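Local coordinates for collagen adhesin (Staphylococcus aureus, PDB 2F68), which binds collagen at the staphylococcal cell surface, probably by wrapping its two extracellular beta domains around the collagen triple helix in a "collagen hug", at residues T206-N211 against S250-S255; F152-G157 against I173-S178; G49-V54 against G89-F94. All blocks are in the same frame, centred on the assembly; numbering follows the deposited sequence.

Interaction 1: residues T206-N211 against S250-S255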
loop_
_atom_site.group_PDB
_atom_site.type_symbol
_atom_site.label_atom_id
_atom_site.label_comp_id
_atom_site.label_asym_id
_atom_site.label_seq_id
_atom_site.Cartn_x
_atom_site.Cartn_y
_atom_site.Cartn_z
ATOM N N THR A 206 7.785 -17.854 -15.398
ATOM C CA THR A 206 8.596 -18.882 -14.742
ATOM C C THR A 206 8.182 -20.281 -15.192
ATOM O O THR A 206 6.992 -20.575 -15.317
ATOM C CB THR A 206 8.512 -18.796 -13.200
ATOM O OG1 THR A 206 7.141 -18.714 -12.792
ATOM C CG2 THR A 206 9.268 -17.579 -12.677
ATOM N N GLY A 207 9.175 -21.134 -15.432
ATOM C CA GLY A 207 8.938 -22.506 -15.876
ATOM C C GLY A 207 9.903 -22.937 -16.963
ATOM O O GLY A 207 11.120 -22.843 -16.795
ATOM N N THR A 208 9.352 -23.411 -18.079
ATOM C CA THR A 208 10.150 -23.847 -19.226
ATOM C C THR A 208 10.686 -22.641 -20.003
ATOM O O THR A 208 11.825 -22.655 -20.478
ATOM C CB THR A 208 9.336 -24.765 -20.171
ATOM O OG1 THR A 208 8.584 -25.710 -19.399
ATOM C CG2 THR A 208 10.256 -25.520 -21.127
ATOM N N HIS A 209 9.860 -21.603 -20.118
ATOM C CA HIS A 209 10.228 -20.377 -20.823
ATOM C C HIS A 209 10.442 -19.232 -19.829
ATOM O O HIS A 209 9.784 -18.191 -19.908
ATOM C CB HIS A 209 9.151 -20.011 -21.851
ATOM C CG HIS A 209 8.906 -21.072 -22.880
ATOM N ND1 HIS A 209 9.450 -21.021 -24.145
ATOM C CD2 HIS A 209 8.174 -22.210 -22.831
ATOM C CE1 HIS A 209 9.064 -22.081 -24.831
ATOM N NE2 HIS A 209 8.289 -22.820 -24.056
ATOM N N SER A 210 11.376 -19.435 -18.901
ATOM C CA SER A 210 11.620 -18.494 -17.805
ATOM C C SER A 210 12.300 -17.199 -18.252
ATOM O O SER A 210 13.499 -17.184 -18.546
ATOM C CB SER A 210 12.431 -19.166 -16.691
ATOM O OG SER A 210 11.732 -20.272 -16.145
ATOM N N ASN A 211 11.519 -16.121 -18.299
ATOM C CA ASN A 211 12.011 -14.786 -18.651
ATOM C C ASN A 211 11.189 -13.661 -18.023
ATOM O O ASN A 211 9.989 -13.818 -17.780
ATOM C CB ASN A 211 12.061 -14.604 -20.174
ATOM C CG ASN A 211 13.384 -15.050 -20.780
ATOM O OD1 ASN A 211 13.409 -15.839 -21.723
ATOM N ND2 ASN A 211 14.488 -14.545 -20.238
ATOM N N SER A 250 1.139 -23.882 -21.215
ATOM C CA SER A 250 1.476 -25.097 -20.477
ATOM C C SER A 250 2.889 -25.030 -19.902
ATOM O O SER A 250 3.796 -24.472 -20.527
ATOM C CB SER A 250 1.338 -26.326 -21.378
ATOM O OG SER A 250 0.004 -26.488 -21.828
ATOM N N TYR A 251 3.054 -25.603 -18.710
ATOM C CA TYR A 251 4.344 -25.686 -18.001
ATOM C C TYR A 251 4.978 -24.325 -17.679
ATOM O O TYR A 251 6.187 -24.237 -17.437
ATOM C CB TYR A 251 5.343 -26.579 -18.760
ATOM C CG TYR A 251 4.761 -27.859 -19.323
ATOM C CD1 TYR A 251 4.438 -28.932 -18.491
ATOM C CD2 TYR A 251 4.546 -28.003 -20.694
ATOM C CE1 TYR A 251 3.905 -30.110 -19.010
ATOM C CE2 TYR A 251 4.014 -29.176 -21.223
ATOM C CZ TYR A 251 3.697 -30.225 -20.374
ATOM O OH TYR A 251 3.172 -31.387 -20.891
ATOM N N ASN A 252 4.160 -23.273 -17.666
ATOM C CA ASN A 252 4.635 -21.913 -17.405
ATOM C C ASN A 252 3.683 -21.094 -16.540
ATOM O O ASN A 252 2.462 -21.215 -16.659
ATOM C CB ASN A 252 4.899 -21.173 -18.721
ATOM C CG ASN A 252 6.095 -21.722 -19.474
ATOM O OD1 ASN A 252 7.229 -21.665 -18.996
ATOM N ND2 ASN A 252 5.846 -22.254 -20.664
ATOM N N SER A 253 4.256 -20.261 -15.674
ATOM C CA SER A 253 3.486 -19.349 -14.831
ATOM C C SER A 253 3.644 -17.915 -15.323
ATOM O O SER A 253 4.762 -17.453 -15.560
ATOM C CB SER A 253 3.930 -19.461 -13.369
ATOM O OG SER A 253 3.121 -18.660 -12.525
ATOM N N PHE A 254 2.521 -17.217 -15.475
ATOM C CA PHE A 254 2.521 -15.849 -15.989
ATOM C C PHE A 254 2.037 -14.853 -14.939
ATOM O O PHE A 254 0.870 -14.872 -14.541
ATOM C CB PHE A 254 1.663 -15.747 -17.257
ATOM C CG PHE A 254 2.158 -16.591 -18.401
ATOM C CD1 PHE A 254 1.685 -17.888 -18.584
ATOM C CD2 PHE A 254 3.093 -16.088 -19.301
ATOM C CE1 PHE A 254 2.138 -18.672 -19.642
ATOM C CE2 PHE A 254 3.552 -16.864 -20.363
ATOM C CZ PHE A 254 3.074 -18.159 -20.534
ATOM N N SER A 255 2.945 -13.987 -14.492
ATOM C CA SER A 255 2.617 -12.946 -13.522
ATOM C C SER A 255 2.649 -11.571 -14.186
ATOM O O SER A 255 3.718 -11.062 -14.535
ATOM C CB SER A 255 3.575 -12.997 -12.328
ATOM O OG SER A 255 3.201 -12.060 -11.331
HETATM O O HOH W 1 5.102 -16.206 -12.950
#
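With chi1 at -69°, the side chain of Asn-252 swings its CG away from its own carbonyl carbon and brings OD1 to the turn Thr-208 to His-209. There OD1 accepts the backbone N of His-209 at 2.9 Å in a nearly straight bond (176°), the donor tilted slightly from the amide plane; Thr-208 N adds a weak, strongly bent one. CG of His-209 likewise stands anti to its carbonyl carbon, which sets the imidazole so that CD2 lies 3.2 Å from Asn-252 ND2; this nitrogen meets the ring at its edge, the two planes 62° apart. ND2 is hydrogen-bonded to Tyr-248 O, and the Tyr-248 ring meets that of His-209 edge-to-face. On the strand side, Thr-206 and Ser-253 form an antiparallel hydrogen-bonded pair, with Ser-253 N to Thr-206 O at 2.8 Å and Thr-206 N to Ser-253 O at 3.1 Å. On their shared face Thr-206 OG1 lies 3.3 Å from Ser-253 CB, and one water touches both hydroxyls. Gly-207 and Asn-252 follow as a non-hydrogen-bonded pair. The buried amide thus takes over where strand pairing stops: its oxygen ties down the turn while its nitrogen holds the chain at Tyr-248.

Interaction 2: residues F152-G157 against I173-S178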
loop_
_atom_site.group_PDB
_atom_site.type_symbol
_atom_site.label_atom_id
_atom_site.label_comp_id
_atom_site.label_asym_id
_atom_site.label_seq_id
_atom_site.Cartn_x
_atom_site.Cartn_y
_atom_site.Cartn_z
ATOM N N PHE A 152 -5.272 -21.953 -10.081
ATOM C CA PHE A 152 -4.755 -21.673 -11.423
ATOM C C PHE A 152 -4.560 -20.174 -11.636
ATOM O O PHE A 152 -3.443 -19.715 -11.882
ATOM C CB PHE A 152 -5.681 -22.252 -12.501
ATOM C CG PHE A 152 -5.168 -22.076 -13.908
ATOM C CD1 PHE A 152 -4.396 -23.065 -14.508
ATOM C CD2 PHE A 152 -5.461 -20.925 -14.636
ATOM C CE1 PHE A 152 -3.923 -22.912 -15.809
ATOM C CE2 PHE A 152 -4.989 -20.761 -15.937
ATOM C CZ PHE A 152 -4.219 -21.757 -16.524
ATOM N N TYR A 153 -5.652 -19.421 -11.536
ATOM C CA TYR A 153 -5.617 -17.978 -11.733
ATOM C C TYR A 153 -6.333 -17.226 -10.615
ATOM O O TYR A 153 -7.483 -17.527 -10.284
ATOM C CB TYR A 153 -6.203 -17.602 -13.102
ATOM C CG TYR A 153 -6.399 -16.114 -13.309
ATOM C CD1 TYR A 153 -5.312 -15.270 -13.533
ATOM C CD2 TYR A 153 -7.675 -15.551 -13.283
ATOM C CE1 TYR A 153 -5.488 -13.903 -13.723
ATOM C CE2 TYR A 153 -7.862 -14.183 -13.471
ATOM C CZ TYR A 153 -6.764 -13.368 -13.690
ATOM O OH TYR A 153 -6.942 -12.017 -13.878
ATOM N N TYR A 154 -5.633 -16.253 -10.039
ATOM C CA TYR A 154 -6.215 -15.328 -9.071
ATOM C C TYR A 154 -5.613 -13.938 -9.254
ATOM O O TYR A 154 -4.484 -13.799 -9.733
ATOM C CB TYR A 154 -6.019 -15.830 -7.632
ATOM C CG TYR A 154 -4.616 -15.669 -7.081
ATOM C CD1 TYR A 154 -3.634 -16.627 -7.327
ATOM C CD2 TYR A 154 -4.277 -14.563 -6.297
ATOM C CE1 TYR A 154 -2.346 -16.484 -6.818
ATOM C CE2 TYR A 154 -2.992 -14.411 -5.785
ATOM C CZ TYR A 154 -2.033 -15.374 -6.049
ATOM O OH TYR A 154 -0.761 -15.229 -5.543
ATOM N N LYS A 155 -6.372 -12.916 -8.871
ATOM C CA LYS A 155 -5.937 -11.533 -9.025
ATOM C C LYS A 155 -5.862 -10.822 -7.675
ATOM O O LYS A 155 -6.788 -10.908 -6.865
ATOM C CB LYS A 155 -6.872 -10.791 -9.982
ATOM C CG LYS A 155 -6.304 -9.490 -10.532
ATOM C CD LYS A 155 -7.235 -8.853 -11.556
ATOM C CE LYS A 155 -8.560 -8.408 -10.943
ATOM N NZ LYS A 155 -8.385 -7.555 -9.735
ATOM N N THR A 156 -4.750 -10.125 -7.448
ATOM C CA THR A 156 -4.511 -9.413 -6.191
ATOM C C THR A 156 -3.827 -8.062 -6.424
ATOM O O THR A 156 -3.339 -7.785 -7.521
ATOM C CB THR A 156 -3.686 -10.275 -5.191
ATOM O OG1 THR A 156 -3.560 -9.582 -3.943
ATOM C CG2 THR A 156 -2.294 -10.592 -5.743
ATOM N N GLY A 157 -3.803 -7.228 -5.386
ATOM C CA GLY A 157 -3.169 -5.913 -5.458
ATOM C C GLY A 157 -2.969 -5.264 -4.102
ATOM O O GLY A 157 -3.615 -5.641 -3.121
ATOM N N ILE A 173 -1.283 -15.992 -13.425
ATOM C CA ILE A 173 -1.863 -17.022 -14.290
ATOM C C ILE A 173 -1.043 -18.314 -14.249
ATOM O O ILE A 173 0.189 -18.276 -14.301
ATOM C CB ILE A 173 -1.981 -16.534 -15.762
ATOM C CG1 ILE A 173 -2.504 -15.092 -15.821
ATOM C CG2 ILE A 173 -2.874 -17.473 -16.573
ATOM C CD1 ILE A 173 -2.284 -14.397 -17.155
ATOM N N ASN A 174 -1.746 -19.445 -14.160
ATOM C CA ASN A 174 -1.143 -20.787 -14.131
ATOM C C ASN A 174 -0.017 -20.913 -13.099
ATOM O O ASN A 174 1.136 -21.186 -13.440
ATOM C CB ASN A 174 -0.677 -21.210 -15.535
ATOM C CG ASN A 174 -0.423 -22.709 -15.649
ATOM O OD1 ASN A 174 -0.841 -23.498 -14.799
ATOM N ND2 ASN A 174 0.265 -23.108 -16.712
ATOM N N ASN A 175 -0.380 -20.719 -11.833
ATOM C CA ASN A 175 0.574 -20.669 -10.724
ATOM C C ASN A 175 1.324 -21.972 -10.442
ATOM O O ASN A 175 2.446 -21.944 -9.931
ATOM C CB ASN A 175 -0.127 -20.189 -9.449
ATOM C CG ASN A 175 -0.627 -18.762 -9.561
ATOM O OD1 ASN A 175 0.156 -17.831 -9.746
ATOM N ND2 ASN A 175 -1.937 -18.585 -9.441
ATOM N N GLU A 176 0.707 -23.101 -10.777
ATOM C CA GLU A 176 1.296 -24.416 -10.518
ATOM C C GLU A 176 1.991 -25.007 -11.746
ATOM O O GLU A 176 2.456 -26.151 -11.710
ATOM C CB GLU A 176 0.234 -25.384 -9.976
ATOM C CG GLU A 176 -0.380 -24.972 -8.635
ATOM C CD GLU A 176 0.638 -24.889 -7.506
ATOM O OE1 GLU A 176 1.449 -25.828 -7.353
ATOM O OE2 GLU A 176 0.620 -23.884 -6.765
ATOM N N LYS A 177 2.066 -24.216 -12.819
ATOM C CA LYS A 177 2.723 -24.604 -14.078
ATOM C C LYS A 177 2.173 -25.916 -14.653
ATOM O O LYS A 177 2.933 -26.793 -15.075
ATOM C CB LYS A 177 4.250 -24.677 -13.906
ATOM C CG LYS A 177 4.898 -23.384 -13.428
ATOM C CD LYS A 177 6.372 -23.591 -13.112
ATOM C CE LYS A 177 6.981 -22.370 -12.437
ATOM N NZ LYS A 177 6.475 -22.169 -11.048
ATOM N N SER A 178 0.848 -26.034 -14.664
ATOM C CA SER A 178 0.173 -27.235 -15.153
ATOM C C SER A 178 -0.072 -27.177 -16.659
ATOM O O SER A 178 -0.124 -26.094 -17.248
ATOM C CB SER A 178 -1.151 -27.443 -14.410
ATOM O OG SER A 178 -2.021 -26.339 -14.592
#
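Phe-152 lays its ring against Asn-174, and this CH-pi contact dominates the packing: Asn-174 CA sits 3.9 Å from the ring centroid, 10° off the normal. CG of Phe-152 stands anti to the backbone N (chi1 -176°), which swings the ring back over Asn-174. The Asn-174 amide plane is turned 21° from the ring plane, with OD1 3.3 Å from Phe-152 CE1. Apolar contacts are made by Ile-173, which reaches Tyr-153 CD1 with CG1 at 3.6 Å and Phe-152 CE2 with CG2 at 4.0 Å. Among the polar contacts, Asn-175 N donates to a lone pair of Phe-152 O, in the carbonyl plane, at 3.2 Å. The amide of Asn-175 comes to the edge of the Tyr-154 ring, ND2 being 3.3 Å from CD1, while that nitrogen donates to Val-151 O. Within 173-178, the Asn-174 amide bridges to Ser-178: OD1 accepts Ser-178 N at 3.0 Å, and ND2 gives to Ser-178 O and to Gly-249 O, so both ends of the amide are held. Tyr-278 stacks on Phe-152, and Ser-178 OG is hydrogen-bonded to OE1 of Glu-280. A type I beta turn, Asn-174 to Lys-177, follows strand 166-173 and packs against the chain entering edge strand 154-156 of the five-stranded antiparallel sheet in the collagen-binding domain.

Interaction 3: residues G49-V54 against G89-F94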
loop_
_atom_site.group_PDB
_atom_site.type_symbol
_atom_site.label_atom_id
_atom_site.label_comp_id
_atom_site.label_asym_id
_atom_site.label_seq_id
_atom_site.Cartn_x
_atom_site.Cartn_y
_atom_site.Cartn_z
ATOM N N GLY A 49 8.601 25.976 14.813
ATOM C CA GLY A 49 9.701 25.063 14.513
ATOM C C GLY A 49 9.721 23.811 15.370
ATOM O O GLY A 49 10.574 22.941 15.181
ATOM N N ASP A 50 8.784 23.722 16.312
ATOM C CA ASP A 50 8.665 22.562 17.193
ATOM C C ASP A 50 8.173 21.337 16.429
ATOM O O ASP A 50 7.275 21.442 15.589
ATOM C CB ASP A 50 7.724 22.869 18.362
ATOM C CG ASP A 50 8.284 23.916 19.316
ATOM O OD1 ASP A 50 9.284 24.583 18.974
ATOM O OD2 ASP A 50 7.714 24.072 20.415
ATOM N N MET A 51 8.765 20.182 16.722
ATOM C CA MET A 51 8.392 18.938 16.047
ATOM C C MET A 51 8.132 17.764 16.992
ATOM O O MET A 51 8.834 17.583 17.990
ATOM C CB MET A 51 9.416 18.549 14.970
ATOM C CG MET A 51 10.872 18.511 15.427
ATOM S SD MET A 51 11.924 17.472 14.387
ATOM C CE MET A 51 11.712 18.218 12.769
ATOM N N ILE A 52 7.111 16.979 16.656
ATOM C CA ILE A 52 6.764 15.763 17.386
ATOM C C ILE A 52 7.045 14.551 16.497
ATOM O O ILE A 52 6.522 14.455 15.384
ATOM C CB ILE A 52 5.281 15.770 17.835
ATOM C CG1 ILE A 52 5.026 16.902 18.838
ATOM C CG2 ILE A 52 4.892 14.419 18.432
ATOM C CD1 ILE A 52 3.561 17.282 19.002
ATOM N N LYS A 53 7.870 13.633 16.994
ATOM C CA LYS A 53 8.272 12.453 16.228
ATOM C C LYS A 53 7.602 11.169 16.709
ATOM O O LYS A 53 7.487 10.926 17.914
ATOM C CB LYS A 53 9.794 12.286 16.253
ATOM C CG LYS A 53 10.548 13.252 15.352
ATOM C CD LYS A 53 12.039 12.958 15.360
ATOM C CE LYS A 53 12.783 13.838 14.371
ATOM N NZ LYS A 53 14.247 13.565 14.375
ATOM N N VAL A 54 7.160 10.357 15.751
ATOM C CA VAL A 54 6.608 9.032 16.028
ATOM C C VAL A 54 7.523 7.983 15.393
ATOM O O VAL A 54 7.639 7.907 14.166
ATOM C CB VAL A 54 5.154 8.883 15.503
ATOM C CG1 VAL A 54 4.599 7.502 15.827
ATOM C CG2 VAL A 54 4.250 9.964 16.089
ATOM N N GLY A 89 9.222 6.974 9.508
ATOM C CA GLY A 89 8.870 7.867 10.613
ATOM C C GLY A 89 7.733 8.829 10.326
ATOM O O GLY A 89 7.377 9.061 9.170
ATOM N N ALA A 90 7.161 9.387 11.391
ATOM C CA ALA A 90 6.105 10.391 11.283
ATOM C C ALA A 90 6.484 11.641 12.071
ATOM O O ALA A 90 6.880 11.552 13.236
ATOM C CB ALA A 90 4.779 9.826 11.772
ATOM N N THR A 91 6.362 12.802 11.431
ATOM C CA THR A 91 6.792 14.065 12.031
ATOM C C THR A 91 5.691 15.127 11.996
ATOM O O THR A 91 5.092 15.383 10.948
ATOM C CB THR A 91 8.076 14.607 11.350
ATOM O OG1 THR A 91 9.019 13.541 11.177
ATOM C CG2 THR A 91 8.716 15.711 12.188
ATOM N N ILE A 92 5.436 15.733 13.154
ATOM C CA ILE A 92 4.477 16.830 13.283
ATOM C C ILE A 92 5.238 18.140 13.469
ATOM O O ILE A 92 5.832 18.375 14.523
ATOM C CB ILE A 92 3.511 16.619 14.488
ATOM C CG1 ILE A 92 2.894 15.206 14.475
ATOM C CG2 ILE A 92 2.442 17.724 14.541
ATOM C CD1 ILE A 92 1.993 14.892 13.272
ATOM N N THR A 93 5.215 18.988 12.442
ATOM C CA THR A 93 5.952 20.252 12.466
ATOM C C THR A 93 5.005 21.448 12.554
ATOM O O THR A 93 4.064 21.565 11.767
ATOM C CB THR A 93 6.874 20.395 11.230
ATOM O OG1 THR A 93 7.592 19.173 11.019
ATOM C CG2 THR A 93 7.871 21.534 11.421
ATOM N N PHE A 94 5.266 22.327 13.520
ATOM C CA PHE A 94 4.457 23.526 13.735
ATOM C C PHE A 94 5.144 24.766 13.169
ATOM O O PHE A 94 6.363 24.920 13.291
ATOM C CB PHE A 94 4.179 23.729 15.229
ATOM C CG PHE A 94 3.444 22.587 15.877
ATOM C CD1 PHE A 94 4.142 21.550 16.488
ATOM C CD2 PHE A 94 2.052 22.553 15.885
ATOM C CE1 PHE A 94 3.469 20.492 17.091
ATOM C CE2 PHE A 94 1.369 21.499 16.486
ATOM C CZ PHE A 94 2.080 20.467 17.089
#
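The Phe-94 ring is met at its edge, not on a face, by the facing strand: Ile-52 CD1 lies in the ring plane, 3.7 Å from CE1, and Asp-50 O comes near the same plane, 3.3 Å from CD1. Phe-39 meets the ring from outside the pair with its plane at about 80°. CG of Phe-94 stands anti to the carbonyl carbon, which brings the ring edge to Ile-52 CD1. Between the strands run six backbone hydrogen bonds. Phe-94 N bonds to Asp-50 O, and Gly-49 N closes the end on Phe-94 O. Ile-52 with Ile-92 and Val-54 with Ala-90 are the hydrogen-bonded pairs; Ile-92 N to Ile-52 O and Val-54 N to Ala-90 O are both 2.8 Å. Their side chains share one face, where CB of Ile-52 stands 3.9 Å from CB of Ile-92 and CB of Val-54 3.9 Å from CB of Ala-90. The other face carries Met-51, Lys-53, Thr-91 and Thr-93. Here the methionine chain bends at chi3 (58°) to bring CE to 3.9 Å from Thr-91 CG2, while the lysine runs outward. Asp-50 OD2 bridges to Arg-10 and also takes Gln-47 N. The pair runs antiparallel at 164°. Its buried face meets Met-37 of strand 31-40, Ala-108 and Phe-110 of strand 104-116 and Ile-130 of strand 127-132, while strand 78-86 extends the sheet beside 89-94, and strand 10-11 lies parallel beside 50-54.

Interactions 1 and 2 sit together in the collagen-binding domain, their centres 11 Å apart on one antiparallel sheet. Strand 252-262 joins them: Phe-254 O reaches Ile-173 N in a probable hydrogen bond, and Ser-253 lies against Asn-174. Both are partly buried and lie where strands give way to turns: in interaction 1 the Asn-252 amide extends a short strand pairing, in interaction 2 the Asn-174 amide braces its own turn while its CA packs on a ring. Interaction 3 lies about 48 Å from interaction 1 and 44 Å from interaction 2, centre to centre, in the Ig-like domain across the chain's centre. There regular backbone pairing replaces turn chemistry, with an apolar buried face and a more open face of threonine, lysine and methionine.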